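Local atomic coordinates of serine-pyruvate aminotransferase (AgxT) (Sulfolobus solfataricus, PDB entry 3ZRP), a protein that probably transfers the amino group of L-serine to pyruvate, and perhaps that of alanine to glyoxylate, using pyridoxal 5'-phosphate as cofactor. Residues A[78-83]-A[101-106]; A[128-133]-A[159-164]; A[180-185]-A[200-205]. All coordinates share one frame; numbering follows the deposited sequence. Where two conformers were deposited one is given.

In the fold
All three contacts lie in one mixed seven-stranded sheet, the core of the large cofactor-binding domain in this fold type I, class-V aminotransferase. Contact 1 pairs strands 79-83 and 102-106 at one border of the sheet. Contact 2, centred about 9 Å away, pairs strands 128-134 and 157-163, and contact 3, about a further 10 Å on, pairs strands 182-186 and 197-202; contacts 1 and 3 are about 18 Å apart between centres. They follow one another along the chain, each closing before the next opens. Strand 79-83 borders strand 128-134, and strand 157-163 borders strand 182-186. Contact 2 carries Asp163 into the PLP pocket, whereas contact 1 is the most distant from the centre of the chain.

Contact 1: A[78-83]-A[101-106]; sequences DKILVV and VNVKVL
Strands 79-83 and 102-106 run parallel, with 22° between their directions, and five backbone hydrogen bonds join them, from Asn102 N to Asp78 O at one end to Leu106 N to Val82 O at the other. Ile80 O is gripped twice: Lys104 N donates to it at 2.9 Å and a water donates at the same length, while that water's second bond, to Asn102 O, is weak. On the face of Ile80, Val82, Val103 and Val105, Ile80 CD1 reaches back to Val101 CG2 at 3.6 Å. Further along, Val82 CG2 meets Val103 CG1 at 4.0 Å, and Val82 CB lies beside Val105 CG2. The two strands and helix 87-96 form a beta-alpha-beta unit; Phe96 of this helix packs on Ile80, Val101 and Val103. On the other face, where helix 116-125 lies against Leu81 and Val83, Leu81 has CG anti to the backbone N (chi1 -179°), which carries CD1 across to the neighbouring strand. There CD1 sits 3.5 Å from Lys104 O and 3.9 Å from Leu106 CG. Lys79 CG passes Asn102 CB at a slant, 4.1 Å away, but its NZ leaves the pair and bonds to Glu127 O.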
ATOM      1  N   ASP A  78      24.673 -11.316  -6.806  1.00 30.71           N
ATOM      2  CA  ASP A  78      24.150 -12.529  -6.132  1.00 29.12           C
ATOM      3  C   ASP A  78      23.458 -13.459  -7.143  1.00 29.48           C
ATOM      4  O   ASP A  78      22.839 -12.997  -8.116  1.00 28.15           O
ATOM      5  CB  ASP A  78      23.162 -12.161  -5.017  1.00 29.43           C
ATOM      6  CG  ASP A  78      23.843 -11.891  -3.675  1.00 31.17           C
ATOM      7  OD1 ASP A  78      25.086 -12.086  -3.566  1.00 28.11           O
ATOM      8  OD2 ASP A  78      23.122 -11.479  -2.729  1.00 27.79           O
ATOM      9  N   LYS A  79      23.556 -14.764  -6.911  1.00 27.22           N
ATOM     10  CA  LYS A  79      22.954 -15.743  -7.810  1.00 29.73           C
ATOM     11  C   LYS A  79      21.662 -16.324  -7.243  1.00 26.69           C
ATOM     12  O   LYS A  79      21.600 -16.813  -6.105  1.00 27.06           O
ATOM     13  CB  LYS A  79      23.936 -16.866  -8.162  1.00 30.18           C
ATOM     14  CG  LYS A  79      25.061 -16.387  -9.077  1.00 32.66           C
ATOM     15  CD  LYS A  79      26.112 -17.477  -9.238  1.00 40.40           C
ATOM     16  CE  LYS A  79      25.623 -18.605 -10.150  1.00 46.85           C
ATOM     17  NZ  LYS A  79      26.300 -19.889  -9.823  1.00 48.46           N
ATOM     18  N   ILE A  80      20.635 -16.229  -8.067  1.00 25.16           N
ATOM     19  CA  ILE A  80      19.270 -16.580  -7.685  1.00 25.51           C
ATOM     20  C   ILE A  80      18.771 -17.686  -8.614  1.00 25.41           C
ATOM     21  O   ILE A  80      18.882 -17.594  -9.853  1.00 29.05           O
ATOM     22  CB  ILE A  80      18.305 -15.346  -7.814  1.00 25.61           C
ATOM     23  CG1 ILE A  80      18.748 -14.202  -6.891  1.00 26.94           C
ATOM     24  CG2 ILE A  80      16.819 -15.770  -7.579  1.00 25.66           C
ATOM     25  CD1 ILE A  80      18.030 -12.868  -7.193  1.00 29.98           C
ATOM     26  N   LEU A  81      18.173 -18.695  -8.003  1.00 25.96           N
ATOM     27  CA  LEU A  81      17.411 -19.736  -8.718  1.00 25.99           C
ATOM     28  C   LEU A  81      15.908 -19.615  -8.409  1.00 26.12           C
ATOM     29  O   LEU A  81      15.489 -19.711  -7.252  1.00 24.28           O
ATOM     30  CB  LEU A  81      17.903 -21.132  -8.314  1.00 28.98           C
ATOM     31  CG  LEU A  81      17.166 -22.275  -9.040  1.00 29.27           C
ATOM     32  CD1 LEU A  81      17.523 -22.337 -10.519  1.00 26.11           C
ATOM     33  CD2 LEU A  81      17.433 -23.606  -8.328  1.00 26.51           C
ATOM     34  N   VAL A  82      15.128 -19.363  -9.449  1.00 23.05           N
ATOM     35  CA  VAL A  82      13.659 -19.314  -9.354  1.00 24.89           C
ATOM     36  C   VAL A  82      13.049 -20.612  -9.877  1.00 25.06           C
ATOM     37  O   VAL A  82      13.301 -21.029 -11.010  1.00 31.00           O
ATOM     38  CB  VAL A  82      13.095 -18.151 -10.184  1.00 23.54           C
ATOM     39  CG1 VAL A  82      11.534 -18.155 -10.133  1.00 23.77           C
ATOM     40  CG2 VAL A  82      13.656 -16.838  -9.672  1.00 21.59           C
ATOM     41  N   VAL A  83      12.225 -21.229  -9.044  1.00 24.99           N
ATOM     42  CA  VAL A  83      11.480 -22.440  -9.421  1.00 24.43           C
ATOM     43  C   VAL A  83      10.052 -22.010  -9.760  1.00 27.51           C
ATOM     44  O   VAL A  83       9.236 -21.830  -8.858  1.00 26.95           O
ATOM     45  CB  VAL A  83      11.488 -23.439  -8.253  1.00 22.22           C
ATOM     46  CG1 VAL A  83      10.747 -24.715  -8.658  1.00 21.05           C
ATOM     47  CG2 VAL A  83      12.988 -23.805  -7.853  1.00 25.42           C
ATOM     48  N   VAL A 101      21.326  -8.535 -10.290  1.00 28.79           N
ATOM     49  CA  VAL A 101      21.453  -9.903  -9.809  1.00 26.28           C
ATOM     50  C   VAL A 101      21.449 -10.875 -10.988  1.00 30.44           C
ATOM     51  O   VAL A 101      21.052 -10.511 -12.087  1.00 27.08           O
ATOM     52  CB  VAL A 101      20.363 -10.300  -8.771  1.00 27.95           C
ATOM     53  CG1 VAL A 101      20.593  -9.602  -7.452  1.00 29.73           C
ATOM     54  CG2 VAL A 101      18.938 -10.054  -9.321  1.00 25.48           C
ATOM     55  N   ASN A 102      21.921 -12.098 -10.757  1.00 28.39           N
ATOM     56  CA  ASN A 102      21.926 -13.123 -11.784  1.00 32.51           C
ATOM     57  C   ASN A 102      20.805 -14.112 -11.521  1.00 32.36           C
ATOM     58  O   ASN A 102      20.720 -14.696 -10.435  1.00 34.73           O
ATOM     59  CB  ASN A 102      23.271 -13.845 -11.811  1.00 35.23           C
ATOM     60  CG  ASN A 102      24.411 -12.924 -12.220  1.00 42.51           C
ATOM     61  OD1 ASN A 102      24.396 -12.331 -13.304  1.00 38.48           O
ATOM     62  ND2 ASN A 102      25.407 -12.799 -11.356  1.00 45.34           N
ATOM     63  N   VAL A 103      19.965 -14.324 -12.520  1.00 27.30           N
ATOM     64  CA  VAL A 103      18.798 -15.190 -12.338  1.00 30.42           C
ATOM     65  C   VAL A 103      18.760 -16.382 -13.293  1.00 29.94           C
ATOM     66  O   VAL A 103      18.895 -16.227 -14.511  1.00 30.78           O
ATOM     67  CB  VAL A 103      17.493 -14.385 -12.507  1.00 30.07           C
ATOM     68  CG1 VAL A 103      16.268 -15.297 -12.326  1.00 31.22           C
ATOM     69  CG2 VAL A 103      17.467 -13.236 -11.511  1.00 33.31           C
ATOM     70  N   LYS A 104      18.542 -17.566 -12.734  1.00 29.22           N
ATOM     71  CA  LYS A 104      18.208 -18.737 -13.532  1.00 31.88           C
ATOM     72  C   LYS A 104      16.821 -19.233 -13.118  1.00 31.27           C
ATOM     73  O   LYS A 104      16.526 -19.291 -11.924  1.00 31.42           O
ATOM     74  CB  LYS A 104      19.242 -19.852 -13.335  1.00 35.22           C
ATOM     75  CG  LYS A 104      18.939 -21.108 -14.168  1.00 38.26           C
ATOM     76  CD  LYS A 104      20.173 -21.955 -14.406  1.00 46.16           C
ATOM     77  CE  LYS A 104      19.810 -23.299 -15.037  1.00 46.22           C
ATOM     78  NZ  LYS A 104      19.393 -23.100 -16.455  1.00 48.01           N
ATOM     79  N   VAL A 105      15.996 -19.592 -14.100  1.00 31.21           N
ATOM     80  CA  VAL A 105      14.643 -20.102 -13.836  1.00 28.88           C
ATOM     81  C   VAL A 105      14.475 -21.562 -14.303  1.00 30.86           C
ATOM     82  O   VAL A 105      14.822 -21.894 -15.426  1.00 30.26           O
ATOM     83  CB  VAL A 105      13.538 -19.219 -14.507  1.00 28.67           C
ATOM     84  CG1 VAL A 105      12.155 -19.622 -14.001  1.00 28.40           C
ATOM     85  CG2 VAL A 105      13.770 -17.719 -14.247  1.00 30.58           C
ATOM     86  N   LEU A 106      13.992 -22.432 -13.412  1.00 29.41           N
ATOM     87  CA  LEU A 106      13.536 -23.782 -13.792  1.00 28.40           C
ATOM     88  C   LEU A 106      12.014 -23.755 -14.010  1.00 28.92           C
ATOM     89  O   LEU A 106      11.278 -23.235 -13.161  1.00 28.24           O
ATOM     90  CB  LEU A 106      13.858 -24.800 -12.689  1.00 28.31           C
ATOM     91  CG  LEU A 106      15.328 -25.038 -12.316  1.00 32.34           C
ATOM     92  CD1 LEU A 106      15.425 -25.981 -11.106  1.00 31.22           C
ATOM     93  CD2 LEU A 106      16.087 -25.593 -13.533  1.00 33.35           C
TER
HETATM   94  O   HOH W   1      21.509 -17.137 -11.031  1.00 42.94           O

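Contact 2: A[128-133]-A[159-164]; sequences YKLVAL and LIVVDG. With PLP (pyridoxal-5'-phosphate), chain C.
Leu133 and Asp163 meet at the wall of the PLP pocket, where two parallel neighbours in the central sheet of the fold type I aminotransferase domain come to their C-terminal ends. Leu133 O accepts a hydrogen bond from Asp163 N at 2.9 Å, the donor tilted 25° from the carbonyl plane. This bond fixes the backbone from which the carboxylate extends, CG lying anti to the backbone N (chi1 165°). Asp163 OD2 comes within 2.8 Å of N1 of the PLP pyridine ring, the aspartate-to-ring-nitrogen pairing known throughout this fold type. The other oxygen, OD1, accepts a hydrogen bond from Val165 N, so the carboxylate is steadied against rotation. Thr243 and Tyr240 of the second subunit bond to the cofactor as well.

Behind the pocket the ladder continues: Val131 N donates to Leu159 O, Val161 N to Val131 O and Leu133 N to Val161 O. At the start, Leu159 N donates to Lys129 O, a bent bond with 130° at the hydrogen. The side chains are apolar on both faces. Val161 and Leu130 were each modelled in two conformers; in one pairing CG1 of Val161 touches Leu130 CD1, the two side chains crossing at about a right angle, and CG2 of Val161 rests on Ala132 CB at 3.7 Å, where the small alanine gives it room. On the other face, helix 146-153 covers Val131, Leu133 and Ile160, its Ile153 touching both Val131 and Ile160. At the far end the aliphatic part of Lys129 runs alongside Leu159, its NZ turning away to a salt bridge with Asp78, while its CE lies 3.7 Å from Leu159 CD1.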
ATOM      1  N   TYR A 128      24.176 -21.200  -5.491  1.00 33.63           N
ATOM      2  CA  TYR A 128      23.117 -20.182  -5.478  1.00 31.04           C
ATOM      3  C   TYR A 128      22.990 -19.547  -4.100  1.00 31.95           C
ATOM      4  O   TYR A 128      23.008 -20.244  -3.066  1.00 31.29           O
ATOM      5  CB  TYR A 128      21.776 -20.812  -5.892  1.00 30.64           C
ATOM      6  CG  TYR A 128      21.697 -21.115  -7.350  1.00 28.86           C
ATOM      7  CD1 TYR A 128      21.432 -20.094  -8.277  1.00 28.94           C
ATOM      8  CD2 TYR A 128      21.930 -22.422  -7.833  1.00 30.39           C
ATOM      9  CE1 TYR A 128      21.376 -20.377  -9.635  1.00 31.39           C
ATOM     10  CE2 TYR A 128      21.882 -22.710  -9.188  1.00 28.98           C
ATOM     11  CZ  TYR A 128      21.597 -21.689 -10.076  1.00 32.21           C
ATOM     12  OH  TYR A 128      21.546 -21.954 -11.409  1.00 31.81           O
ATOM     13  N   LYS A 129      22.860 -18.226  -4.076  1.00 31.72           N
ATOM     14  CA  LYS A 129      22.624 -17.503  -2.823  1.00 30.77           C
ATOM     15  C   LYS A 129      21.171 -17.696  -2.353  1.00 29.44           C
ATOM     16  O   LYS A 129      20.910 -17.950  -1.174  1.00 29.66           O
ATOM     17  CB  LYS A 129      22.946 -16.012  -3.054  1.00 35.33           C
ATOM     18  CG  LYS A 129      22.318 -14.956  -2.120  1.00 39.10           C
ATOM     19  CD  LYS A 129      23.020 -14.852  -0.796  1.00 37.32           C
ATOM     20  CE  LYS A 129      22.573 -13.607  -0.024  1.00 32.98           C
ATOM     21  NZ  LYS A 129      23.473 -12.418  -0.274  1.00 31.80           N
ATOM     22  N   LEU A 130      20.246 -17.610  -3.296  1.00 27.19           N
ATOM     23  CA  LEU A 130      18.822 -17.602  -2.978  0.60 26.30           C
ATOM     24  C   LEU A 130      18.006 -18.463  -3.934  1.00 26.72           C
ATOM     25  O   LEU A 130      18.177 -18.390  -5.161  1.00 26.77           O
ATOM     26  CB  LEU A 130      18.287 -16.158  -2.980  0.60 26.03           C
ATOM     27  CG  LEU A 130      16.847 -15.969  -2.516  0.60 22.62           C
ATOM     28  CD1 LEU A 130      16.762 -14.759  -1.593  0.60 25.58           C
ATOM     29  CD2 LEU A 130      15.892 -15.814  -3.730  0.60 21.40           C
ATOM     30  N   VAL A 131      17.105 -19.264  -3.355  1.00 24.84           N
ATOM     31  CA  VAL A 131      16.146 -20.038  -4.120  1.00 23.66           C
ATOM     32  C   VAL A 131      14.726 -19.535  -3.809  1.00 22.72           C
ATOM     33  O   VAL A 131      14.344 -19.423  -2.650  1.00 25.83           O
ATOM     34  CB  VAL A 131      16.255 -21.569  -3.815  1.00 23.74           C
ATOM     35  CG1 VAL A 131      15.226 -22.337  -4.653  1.00 25.26           C
ATOM     36  CG2 VAL A 131      17.685 -22.053  -4.106  1.00 22.39           C
ATOM     37  N   ALA A 132      13.969 -19.240  -4.864  1.00 24.63           N
ATOM     38  CA  ALA A 132      12.593 -18.772  -4.753  1.00 23.95           C
ATOM     39  C   ALA A 132      11.619 -19.847  -5.204  1.00 24.77           C
ATOM     40  O   ALA A 132      11.707 -20.355  -6.347  1.00 26.18           O
ATOM     41  CB  ALA A 132      12.372 -17.468  -5.599  1.00 25.71           C
ATOM     42  N   LEU A 133      10.663 -20.156  -4.325  1.00 24.31           N
ATOM     43  CA  LEU A 133       9.612 -21.140  -4.602  1.00 26.49           C
ATOM     44  C   LEU A 133       8.234 -20.451  -4.589  1.00 26.98           C
ATOM     45  O   LEU A 133       8.077 -19.400  -3.958  1.00 24.64           O
ATOM     46  CB  LEU A 133       9.643 -22.231  -3.537  1.00 25.76           C
ATOM     47  CG  LEU A 133      10.943 -22.978  -3.215  1.00 25.85           C
ATOM     48  CD1 LEU A 133      10.622 -24.052  -2.175  1.00 26.84           C
ATOM     49  CD2 LEU A 133      11.521 -23.625  -4.463  1.00 21.79           C
ATOM     50  N   LEU A 159      19.875 -19.083   1.164  1.00 26.27           N
ATOM     51  CA  LEU A 159      18.553 -18.532   1.508  1.00 30.51           C
ATOM     52  C   LEU A 159      17.435 -19.188   0.705  1.00 28.67           C
ATOM     53  O   LEU A 159      17.585 -19.419  -0.485  1.00 26.17           O
ATOM     54  CB  LEU A 159      18.523 -17.009   1.270  1.00 25.23           C
ATOM     55  CG  LEU A 159      19.408 -16.109   2.129  1.00 27.43           C
ATOM     56  CD1 LEU A 159      19.381 -14.639   1.605  1.00 31.65           C
ATOM     57  CD2 LEU A 159      18.975 -16.165   3.597  1.00 27.69           C
ATOM     58  N   ILE A 160      16.311 -19.473   1.367  1.00 29.04           N
ATOM     59  CA  ILE A 160      15.123 -19.990   0.664  1.00 26.90           C
ATOM     60  C   ILE A 160      13.908 -19.109   0.984  1.00 26.22           C
ATOM     61  O   ILE A 160      13.617 -18.846   2.151  1.00 25.66           O
ATOM     62  CB  ILE A 160      14.850 -21.477   1.048  1.00 29.06           C
ATOM     63  CG1 ILE A 160      16.062 -22.361   0.669  1.00 29.56           C
ATOM     64  CG2 ILE A 160      13.635 -22.049   0.306  1.00 29.28           C
ATOM     65  CD1 ILE A 160      15.975 -23.749   1.302  1.00 26.40           C
ATOM     66  N   VAL A 161      13.255 -18.637  -0.075  1.00 28.05           N
ATOM     67  CA  VAL A 161      12.064 -17.812   0.044  0.50 28.41           C
ATOM     68  C   VAL A 161      10.884 -18.530  -0.609  1.00 24.10           C
ATOM     69  O   VAL A 161      11.032 -19.181  -1.665  1.00 27.39           O
ATOM     70  CB  VAL A 161      12.271 -16.361  -0.520  0.50 26.52           C
ATOM     71  CG1 VAL A 161      13.558 -15.735   0.045  0.50 28.50           C
ATOM     72  CG2 VAL A 161      12.279 -16.328  -2.051  0.50 29.13           C
ATOM     73  N   VAL A 162       9.719 -18.426   0.023  1.00 25.50           N
ATOM     74  CA  VAL A 162       8.509 -19.073  -0.514  1.00 23.51           C
ATOM     75  C   VAL A 162       7.406 -18.046  -0.632  1.00 20.28           C
ATOM     76  O   VAL A 162       7.078 -17.376   0.340  1.00 21.98           O
ATOM     77  CB  VAL A 162       8.002 -20.219   0.393  1.00 24.54           C
ATOM     78  CG1 VAL A 162       6.768 -20.895  -0.213  1.00 24.25           C
ATOM     79  CG2 VAL A 162       9.141 -21.266   0.679  1.00 25.22           C
ATOM     80  N   ASP A 163       6.878 -17.890  -1.846  1.00 24.44           N
ATOM     81  CA  ASP A 163       5.691 -17.096  -2.073  1.00 23.78           C
ATOM     82  C   ASP A 163       4.471 -17.942  -1.686  1.00 25.47           C
ATOM     83  O   ASP A 163       4.084 -18.856  -2.430  1.00 23.35           O
ATOM     84  CB  ASP A 163       5.657 -16.691  -3.553  1.00 21.84           C
ATOM     85  CG  ASP A 163       4.290 -16.153  -4.018  1.00 22.27           C
ATOM     86  OD1 ASP A 163       3.356 -15.913  -3.233  1.00 24.42           O
ATOM     87  OD2 ASP A 163       4.147 -15.996  -5.238  1.00 23.78           O
ATOM     88  N   GLY A 164       3.916 -17.656  -0.499  1.00 23.80           N
ATOM     89  CA  GLY A 164       2.667 -18.251  -0.018  1.00 23.98           C
ATOM     90  C   GLY A 164       1.450 -17.342  -0.088  1.00 24.12           C
ATOM     91  O   GLY A 164       0.526 -17.475   0.707  1.00 25.31           O
TER
HETATM   92  N1  PLP C1189       1.855 -14.552  -5.860  1.00 22.35           N
HETATM   93  C2  PLP C1189       0.718 -15.312  -6.014  1.00 25.13           C
HETATM   94  C2A PLP C1189       0.833 -16.812  -5.935  1.00 25.55           C
HETATM   95  C3  PLP C1189      -0.536 -14.697  -6.222  1.00 23.99           C
HETATM   96  O3  PLP C1189      -1.547 -15.387  -6.316  1.00 24.86           O
HETATM   97  C4  PLP C1189      -0.639 -13.302  -6.272  1.00 26.73           C
HETATM   98  C4A PLP C1189      -2.021 -12.665  -6.461  1.00 31.91           C
HETATM   99  C5  PLP C1189       0.553 -12.559  -6.135  1.00 24.54           C
HETATM  100  C6  PLP C1189       1.795 -13.185  -5.902  1.00 21.33           C
HETATM  101  C5A PLP C1189       0.585 -11.060  -6.187  1.00 21.58           C
HETATM  102  O4P PLP C1189      -0.061 -10.427  -5.079  1.00 25.49           O
HETATM  103  P   PLP C1189      -0.588  -8.932  -5.122  1.00 23.00           P
HETATM  104  O1P PLP C1189      -1.165  -8.776  -3.750  1.00 19.31           O
HETATM  105  O2P PLP C1189      -1.606  -8.973  -6.212  1.00 23.75           O
HETATM  106  O3P PLP C1189       0.633  -8.135  -5.418  1.00 17.64           O

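Contact 3: A[180-185]-A[200-205]; sequences VDVYLT and LLLSPK
The carboxylate of Asp181 is held at its edges: OD1 accepts from Ser203 OG through the anti lone pair, at 2.7 Å, and OD2 takes Ile160 N and a salt bridge from Arg154. Lys205 CB lies off the OD1 corner, raised from the carboxylate plane, 3.9 Å from OD1. This group stands at the open end of a beta hairpin, strands 182-186 and 197-202 of the large-domain sheet, just where the second strand passes into helix 204-212. Ser203 is the N-cap of that helix, its OG also capping Ala206 N; with chi1 at 71°, OG stands between the backbone N and the carbonyl carbon, able to serve both partners. With an alanine in place of Asp181, Arg154 would probably lose its charge partner, Ile160 N its side-chain acceptor and Ser203 OG the acceptor for its proton.

The second flat group, the ring of Tyr183, has Val162 CG1 over one face, 3.5 Å from CZ. Its backbone forms a hydrogen-bonded pair with Leu201, Tyr183 N donating to Leu201 O at 3.1 Å and Leu201 N returning a bond to Tyr183 O. Leu201 O also accepts from a water that donates to Val180 O. On the opposite face of the hairpin, Leu184 CB approaches Leu200 CG, and Leu200 CD2 lies beside Val182 CG1 at 3.8 Å.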
ATOM      1  N   VAL A 180      12.584 -22.245   6.409  1.00 34.38           N
ATOM      2  CA  VAL A 180      12.415 -21.243   5.333  1.00 32.41           C
ATOM      3  C   VAL A 180      12.973 -19.937   5.866  1.00 29.92           C
ATOM      4  O   VAL A 180      12.826 -19.626   7.058  1.00 30.81           O
ATOM      5  CB  VAL A 180      10.927 -21.074   4.931  1.00 31.56           C
ATOM      6  CG1 VAL A 180      10.736 -19.938   3.838  1.00 28.01           C
ATOM      7  CG2 VAL A 180      10.373 -22.391   4.426  1.00 31.43           C
ATOM      8  N   ASP A 181      13.622 -19.166   4.998  1.00 26.38           N
ATOM      9  CA  ASP A 181      14.188 -17.886   5.422  1.00 26.07           C
ATOM     10  C   ASP A 181      13.260 -16.696   5.278  1.00 25.32           C
ATOM     11  O   ASP A 181      13.320 -15.766   6.097  1.00 25.75           O
ATOM     12  CB  ASP A 181      15.521 -17.660   4.732  1.00 29.63           C
ATOM     13  CG  ASP A 181      16.520 -18.723   5.120  1.00 27.83           C
ATOM     14  OD1 ASP A 181      16.865 -18.768   6.325  1.00 31.53           O
ATOM     15  OD2 ASP A 181      16.881 -19.536   4.245  1.00 27.77           O
ATOM     16  N   VAL A 182      12.442 -16.716   4.217  1.00 24.02           N
ATOM     17  CA  VAL A 182      11.331 -15.766   4.037  1.00 22.94           C
ATOM     18  C   VAL A 182      10.105 -16.523   3.560  1.00 19.72           C
ATOM     19  O   VAL A 182      10.124 -17.158   2.520  1.00 22.91           O
ATOM     20  CB  VAL A 182      11.621 -14.669   2.957  1.00 26.21           C
ATOM     21  CG1 VAL A 182      10.426 -13.687   2.876  1.00 23.63           C
ATOM     22  CG2 VAL A 182      12.933 -13.894   3.250  1.00 26.76           C
ATOM     23  N   TYR A 183       9.023 -16.451   4.320  1.00 24.40           N
ATOM     24  CA  TYR A 183       7.748 -17.011   3.886  1.00 26.21           C
ATOM     25  C   TYR A 183       6.850 -15.782   3.786  1.00 23.76           C
ATOM     26  O   TYR A 183       6.810 -14.984   4.719  1.00 24.82           O
ATOM     27  CB  TYR A 183       7.210 -18.043   4.919  1.00 24.58           C
ATOM     28  CG  TYR A 183       6.613 -19.262   4.260  1.00 27.44           C
ATOM     29  CD1 TYR A 183       5.488 -19.146   3.432  1.00 24.99           C
ATOM     30  CD2 TYR A 183       7.193 -20.535   4.426  1.00 26.59           C
ATOM     31  CE1 TYR A 183       4.939 -20.255   2.792  1.00 28.49           C
ATOM     32  CE2 TYR A 183       6.643 -21.666   3.806  1.00 26.12           C
ATOM     33  CZ  TYR A 183       5.520 -21.512   2.970  1.00 24.42           C
ATOM     34  OH  TYR A 183       4.960 -22.584   2.316  1.00 25.97           O
ATOM     35  N   LEU A 184       6.197 -15.568   2.651  1.00 22.89           N
ATOM     36  CA  LEU A 184       5.460 -14.329   2.505  1.00 23.67           C
ATOM     37  C   LEU A 184       4.039 -14.601   1.997  1.00 21.69           C
ATOM     38  O   LEU A 184       3.759 -15.665   1.401  1.00 22.75           O
ATOM     39  CB  LEU A 184       6.219 -13.328   1.603  1.00 21.29           C
ATOM     40  CG  LEU A 184       6.436 -13.757   0.147  1.00 20.28           C
ATOM     41  CD1 LEU A 184       5.205 -13.426  -0.723  1.00 22.49           C
ATOM     42  CD2 LEU A 184       7.705 -13.124  -0.459  1.00 19.71           C
ATOM     43  N   THR A 185       3.147 -13.659   2.286  1.00 23.12           N
ATOM     44  CA  THR A 185       1.776 -13.741   1.825  1.00 24.30           C
ATOM     45  C   THR A 185       1.190 -12.317   1.644  1.00 23.89           C
ATOM     46  O   THR A 185       1.937 -11.309   1.672  1.00 21.40           O
ATOM     47  CB  THR A 185       0.913 -14.694   2.732  1.00 24.06           C
ATOM     48  OG1 THR A 185      -0.337 -14.938   2.101  1.00 23.80           O
ATOM     49  CG2 THR A 185       0.657 -14.119   4.130  1.00 22.90           C
ATOM     50  N   LEU A 200       5.407 -10.793   5.766  1.00 24.38           N
ATOM     51  CA  LEU A 200       6.635 -11.585   5.637  1.00 22.53           C
ATOM     52  C   LEU A 200       7.024 -12.154   6.983  1.00 27.20           C
ATOM     53  O   LEU A 200       6.794 -11.518   7.974  1.00 25.73           O
ATOM     54  CB  LEU A 200       7.797 -10.722   5.082  1.00 24.76           C
ATOM     55  CG  LEU A 200       7.546 -10.095   3.680  1.00 23.30           C
ATOM     56  CD1 LEU A 200       7.128  -8.588   3.807  1.00 23.81           C
ATOM     57  CD2 LEU A 200       8.731 -10.238   2.777  1.00 22.96           C
ATOM     58  N   LEU A 201       7.587 -13.350   6.974  1.00 22.24           N
ATOM     59  CA  LEU A 201       8.179 -13.971   8.195  1.00 24.83           C
ATOM     60  C   LEU A 201       9.616 -14.350   7.873  1.00 22.63           C
ATOM     61  O   LEU A 201       9.870 -15.101   6.939  1.00 26.40           O
ATOM     62  CB  LEU A 201       7.371 -15.189   8.614  1.00 23.03           C
ATOM     63  CG  LEU A 201       7.859 -15.829   9.940  1.00 26.85           C
ATOM     64  CD1 LEU A 201       7.399 -14.969  11.112  1.00 28.21           C
ATOM     65  CD2 LEU A 201       7.343 -17.236  10.071  1.00 31.23           C
ATOM     66  N   LEU A 202      10.546 -13.840   8.678  1.00 27.07           N
ATOM     67  CA  LEU A 202      11.963 -13.960   8.405  1.00 24.28           C
ATOM     68  C   LEU A 202      12.644 -14.842   9.453  1.00 26.51           C
ATOM     69  O   LEU A 202      12.362 -14.733  10.651  1.00 27.88           O
ATOM     70  CB  LEU A 202      12.635 -12.591   8.388  1.00 25.32           C
ATOM     71  CG  LEU A 202      12.780 -11.873   7.027  1.00 28.25           C
ATOM     72  CD1 LEU A 202      11.436 -11.600   6.449  1.00 27.12           C
ATOM     73  CD2 LEU A 202      13.553 -10.586   7.168  1.00 28.71           C
ATOM     74  N   SER A 203      13.523 -15.705   8.975  1.00 28.21           N
ATOM     75  CA  SER A 203      14.346 -16.545   9.840  1.00 28.85           C
ATOM     76  C   SER A 203      15.413 -15.705  10.546  1.00 30.56           C
ATOM     77  O   SER A 203      15.727 -14.575  10.111  1.00 28.09           O
ATOM     78  CB  SER A 203      15.019 -17.624   9.008  1.00 26.46           C
ATOM     79  OG  SER A 203      16.016 -17.044   8.196  1.00 28.83           O
ATOM     80  N   PRO A 204      16.002 -16.255  11.628  1.00 29.17           N
ATOM     81  CA  PRO A 204      17.170 -15.596  12.217  1.00 29.93           C
ATOM     82  C   PRO A 204      18.265 -15.250  11.195  1.00 27.88           C
ATOM     83  O   PRO A 204      18.848 -14.165  11.267  1.00 31.41           O
ATOM     84  CB  PRO A 204      17.674 -16.644  13.235  1.00 31.90           C
ATOM     85  CG  PRO A 204      16.415 -17.302  13.701  1.00 30.41           C
ATOM     86  CD  PRO A 204      15.534 -17.397  12.455  1.00 31.66           C
ATOM     87  N   LYS A 205      18.550 -16.151  10.260  1.00 27.23           N
ATOM     88  CA  LYS A 205      19.603 -15.921   9.288  1.00 27.80           C
ATOM     89  C   LYS A 205      19.251 -14.692   8.410  1.00 31.51           C
ATOM     90  O   LYS A 205      20.096 -13.830   8.155  1.00 28.58           O
ATOM     91  CB  LYS A 205      19.796 -17.152   8.394  1.00 32.37           C
ATOM     92  CG  LYS A 205      20.982 -17.018   7.456  1.00 32.05           C
ATOM     93  CD  LYS A 205      21.103 -18.220   6.549  1.00 34.38           C
ATOM     94  CE  LYS A 205      22.490 -18.291   5.934  1.00 35.97           C
ATOM     95  NZ  LYS A 205      22.639 -19.613   5.255  1.00 40.18           N
TER
HETATM   96  O   HOH W   2      10.292 -17.927   7.500  1.00 32.83           O